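PDB 3IQD: octopine dehydrogenase from Pecten maximus, which catalyses the NADH-dependent reductive condensation of L-arginine with pyruvate to form D-octopine, and the reverse oxidation. Local coordinates for residues M203-Y208 and S270-I275. Sequence-based numbering, arbitrary orientation.
Sequences MLIMSY and SDDKDI. Unlike the reference sequence in segment 270-275: Asp-272 (reference Val). With AG2 (agmatine), chain C.
Met-206 and Asp-272 bring the two backbones nearest, their CA atoms 6.4 Å apart, where the end of helix 200-205 passes into a type I turn from Ile-205 to Tyr-208 and meets the loop leading to helix 275-283. Tyr-208, the first residue after the helix to leave helical phi/psi, with positive phi, reaches toward the loop with its ring. Its OH donates a hydrogen bond to Lys-273 O, which lies in the ring plane at its edge, so a long aromatic side chain with a polar end suits this buried place: its ring packs against Ile-275 while its hydroxyl bonds a backbone carbonyl. One face of the ring is packed by Ile-275, whose CD1 makes a CH-pi contact 4.1 Å from the centroid; CG1, anti to the backbone N (chi1 -169°), carries that methyl over the ring. On the opposite face, Met-206 O sits near the rim. Met-206 itself bends at chi2 and chi3, bringing SD against the backbone of Asp-272 and Lys-273, while CE rests 3.7 Å from Lys-273 CG. An unbranched, flexible thioether can follow such an uneven surface, and the lysine offers its aliphatic stem here while its NZ forms a salt bridge with Glu-281. Ile-205 turns its branched side toward the carboxylate of Asp-272, with CG2 the nearest carbon to OD2. Asp-272, which differs from the reference sequence, also touches Glu-202 and Ala-257 with its side chain. The same turn faces the ligand: agmatine NH1 donates to Met-206 O at 3.2 Å, and Met-206 is a known L-arginine-binding residue. Within the alpha-helical domain of this opine dehydrogenase, the contact thus joins a helix-ending turn to an interhelical loop, at the wall of the pocket that holds the guanidinium of agmatine and probably that of L-arginine.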
ATOM      1  N   MET A 203      -4.347  -2.329 -10.261  1.00 21.09           N
ATOM      2  CA  MET A 203      -4.011  -1.567  -9.067  1.00 21.26           C
ATOM      3  C   MET A 203      -2.763  -2.115  -8.372  1.00 20.59           C
ATOM      4  O   MET A 203      -1.909  -1.350  -7.911  1.00 20.47           O
ATOM      5  CB  MET A 203      -5.215  -1.585  -8.120  1.00 21.82           C
ATOM      6  CG  MET A 203      -4.964  -1.073  -6.707  1.00 22.43           C
ATOM      7  SD  MET A 203      -4.421   0.643  -6.650  1.00 24.40           S
ATOM      8  CE  MET A 203      -5.722   1.463  -7.580  1.00 24.30           C
ATOM      9  N   LEU A 204      -2.674  -3.442  -8.298  1.00 20.36           N
ATOM     10  CA  LEU A 204      -1.517  -4.127  -7.727  1.00 19.99           C
ATOM     11  C   LEU A 204      -0.253  -3.845  -8.545  1.00 19.95           C
ATOM     12  O   LEU A 204       0.784  -3.499  -7.985  1.00 19.69           O
ATOM     13  CB  LEU A 204      -1.793  -5.638  -7.639  1.00 19.94           C
ATOM     14  CG  LEU A 204      -0.780  -6.611  -7.024  1.00 19.45           C
ATOM     15  CD1 LEU A 204      -1.511  -7.842  -6.560  1.00 19.98           C
ATOM     16  CD2 LEU A 204       0.323  -7.004  -8.001  1.00 18.96           C
ATOM     17  N   ILE A 205      -0.349  -3.994  -9.863  1.00 20.46           N
ATOM     18  CA  ILE A 205       0.780  -3.746 -10.762  1.00 21.01           C
ATOM     19  C   ILE A 205       1.179  -2.260 -10.787  1.00 21.52           C
ATOM     20  O   ILE A 205       2.364  -1.935 -10.777  1.00 21.45           O
ATOM     21  CB  ILE A 205       0.492  -4.266 -12.196  1.00 21.49           C
ATOM     22  CG1 ILE A 205       0.218  -5.773 -12.171  1.00 21.52           C
ATOM     23  CG2 ILE A 205       1.657  -3.968 -13.122  1.00 21.38           C
ATOM     24  CD1 ILE A 205      -0.496  -6.299 -13.405  1.00 22.17           C
ATOM     25  N   MET A 206       0.188  -1.370 -10.796  1.00 22.33           N
ATOM     26  CA  MET A 206       0.425   0.074 -10.796  1.00 23.08           C
ATOM     27  C   MET A 206       1.078   0.587  -9.511  1.00 23.26           C
ATOM     28  O   MET A 206       1.376   1.784  -9.387  1.00 23.72           O
ATOM     29  CB  MET A 206      -0.878   0.828 -11.057  1.00 23.74           C
ATOM     30  CG  MET A 206      -1.355   0.751 -12.499  1.00 24.31           C
ATOM     31  SD  MET A 206      -0.157   1.425 -13.654  1.00 24.00           S
ATOM     32  CE  MET A 206      -0.261   3.162 -13.246  1.00 25.39           C
ATOM     33  N   SER A 207       1.302  -0.323  -8.561  1.00 23.17           N
ATOM     34  CA  SER A 207       2.060  -0.014  -7.351  1.00 23.43           C
ATOM     35  C   SER A 207       3.499   0.349  -7.683  1.00 23.43           C
ATOM     36  O   SER A 207       4.177   1.014  -6.901  1.00 23.40           O
ATOM     37  CB  SER A 207       2.038  -1.199  -6.390  1.00 23.08           C
ATOM     38  OG  SER A 207       0.726  -1.414  -5.903  1.00 24.23           O
ATOM     39  N   TYR A 208       3.953  -0.097  -8.852  1.00 23.88           N
ATOM     40  CA  TYR A 208       5.323   0.109  -9.291  1.00 24.21           C
ATOM     41  C   TYR A 208       6.270  -0.189  -8.129  1.00 23.95           C
ATOM     42  O   TYR A 208       7.097   0.652  -7.756  1.00 24.25           O
ATOM     43  CB  TYR A 208       5.523   1.544  -9.798  1.00 24.80           C
ATOM     44  CG  TYR A 208       4.776   1.906 -11.066  1.00 25.86           C
ATOM     45  CD1 TYR A 208       4.632   0.988 -12.115  1.00 26.30           C
ATOM     46  CD2 TYR A 208       4.243   3.185 -11.234  1.00 26.77           C
ATOM     47  CE1 TYR A 208       3.958   1.330 -13.288  1.00 26.75           C
ATOM     48  CE2 TYR A 208       3.568   3.536 -12.403  1.00 27.56           C
ATOM     49  CZ  TYR A 208       3.432   2.605 -13.421  1.00 27.44           C
ATOM     50  OH  TYR A 208       2.767   2.953 -14.569  1.00 28.48           O
ATOM     51  N   SER A 270      -6.304  -2.505 -19.039  1.00 31.33           N
ATOM     52  CA  SER A 270      -5.773  -1.563 -20.024  1.00 32.33           C
ATOM     53  C   SER A 270      -5.291  -0.252 -19.395  1.00 32.16           C
ATOM     54  O   SER A 270      -4.594   0.535 -20.043  1.00 32.73           O
ATOM     55  CB  SER A 270      -6.805  -1.290 -21.120  1.00 33.80           C
ATOM     56  OG  SER A 270      -7.947  -0.642 -20.592  1.00 34.20           O
ATOM     57  N   ASP A 271      -5.656  -0.028 -18.133  1.00 31.58           N
ATOM     58  CA  ASP A 271      -5.208   1.161 -17.412  1.00 31.60           C
ATOM     59  C   ASP A 271      -3.811   1.005 -16.822  1.00 30.82           C
ATOM     60  O   ASP A 271      -3.336   1.899 -16.126  1.00 30.77           O
ATOM     61  CB  ASP A 271      -6.208   1.569 -16.325  1.00 31.52           C
ATOM     62  CG  ASP A 271      -7.404   2.325 -16.877  1.00 32.69           C
ATOM     63  OD1 ASP A 271      -7.673   2.250 -18.096  1.00 34.06           O
ATOM     64  OD2 ASP A 271      -8.093   2.987 -16.080  1.00 32.40           O
ATOM     65  N   ASP A 272      -3.159  -0.124 -17.092  1.00 30.76           N
ATOM     66  CA  ASP A 272      -1.726  -0.245 -16.849  1.00 30.69           C
ATOM     67  C   ASP A 272      -0.995   0.616 -17.854  1.00 31.60           C
ATOM     68  O   ASP A 272      -1.021   0.345 -19.058  1.00 32.35           O
ATOM     69  CB  ASP A 272      -1.254  -1.682 -16.993  1.00 30.56           C
ATOM     70  CG  ASP A 272      -1.573  -2.509 -15.793  1.00 30.91           C
ATOM     71  OD1 ASP A 272      -2.693  -3.074 -15.733  1.00 31.50           O
ATOM     72  OD2 ASP A 272      -0.692  -2.593 -14.910  1.00 32.00           O
ATOM     73  N   LYS A 273      -0.357   1.662 -17.350  1.00 31.76           N
ATOM     74  CA  LYS A 273       0.286   2.652 -18.194  1.00 33.11           C
ATOM     75  C   LYS A 273       1.765   2.786 -17.858  1.00 32.96           C
ATOM     76  O   LYS A 273       2.235   2.245 -16.856  1.00 31.88           O
ATOM     77  CB  LYS A 273      -0.438   4.002 -18.090  1.00 33.78           C
ATOM     78  CG  LYS A 273      -0.868   4.398 -16.670  1.00 33.29           C
ATOM     79  CD  LYS A 273      -1.855   5.572 -16.673  1.00 34.21           C
ATOM     80  CE  LYS A 273      -3.240   5.146 -17.158  1.00 34.50           C
ATOM     81  NZ  LYS A 273      -4.086   6.305 -17.552  1.00 35.34           N
ATOM     82  N   ASP A 274       2.492   3.488 -18.724  1.00 34.28           N
ATOM     83  CA  ASP A 274       3.891   3.787 -18.500  1.00 34.51           C
ATOM     84  C   ASP A 274       4.032   4.621 -17.249  1.00 33.87           C
ATOM     85  O   ASP A 274       3.198   5.479 -16.969  1.00 34.08           O
ATOM     86  CB  ASP A 274       4.471   4.556 -19.689  1.00 36.24           C
ATOM     87  CG  ASP A 274       5.109   3.647 -20.718  1.00 37.98           C
ATOM     88  OD1 ASP A 274       4.634   3.639 -21.878  1.00 40.09           O
ATOM     89  OD2 ASP A 274       6.085   2.938 -20.365  1.00 38.68           O
ATOM     90  N   ILE A 275       5.093   4.356 -16.496  1.00 33.36           N
ATOM     91  CA  ILE A 275       5.425   5.148 -15.321  1.00 33.14           C
ATOM     92  C   ILE A 275       5.560   6.633 -15.685  1.00 34.42           C
ATOM     93  O   ILE A 275       5.133   7.506 -14.927  1.00 34.47           O
ATOM     94  CB  ILE A 275       6.694   4.601 -14.610  1.00 32.44           C
ATOM     95  CG1 ILE A 275       6.876   5.263 -13.243  1.00 31.84           C
ATOM     96  CG2 ILE A 275       7.945   4.731 -15.499  1.00 32.68           C
ATOM     97  CD1 ILE A 275       7.611   4.397 -12.254  1.00 31.17           C
TER
HETATM   98  N   AG2 C 406       5.349   4.521  -1.763  0.50 35.37           N
HETATM   99  CA  AG2 C 406       3.930   4.726  -2.164  0.50 35.42           C
HETATM  100  CB  AG2 C 406       3.857   5.546  -3.452  0.50 35.43           C
HETATM  101  CG  AG2 C 406       2.469   5.651  -4.062  0.50 35.68           C
HETATM  102  CD  AG2 C 406       2.199   4.525  -5.053  0.50 36.22           C
HETATM  103  NE  AG2 C 406       1.481   4.994  -6.236  0.50 36.54           N
HETATM  104  CZ  AG2 C 406       0.653   4.246  -6.962  0.50 36.83           C
HETATM  105  NH1 AG2 C 406       0.423   2.980  -6.632  0.50 37.16           N
HETATM  106  NH2 AG2 C 406       0.049   4.766  -8.021  0.50 36.67           N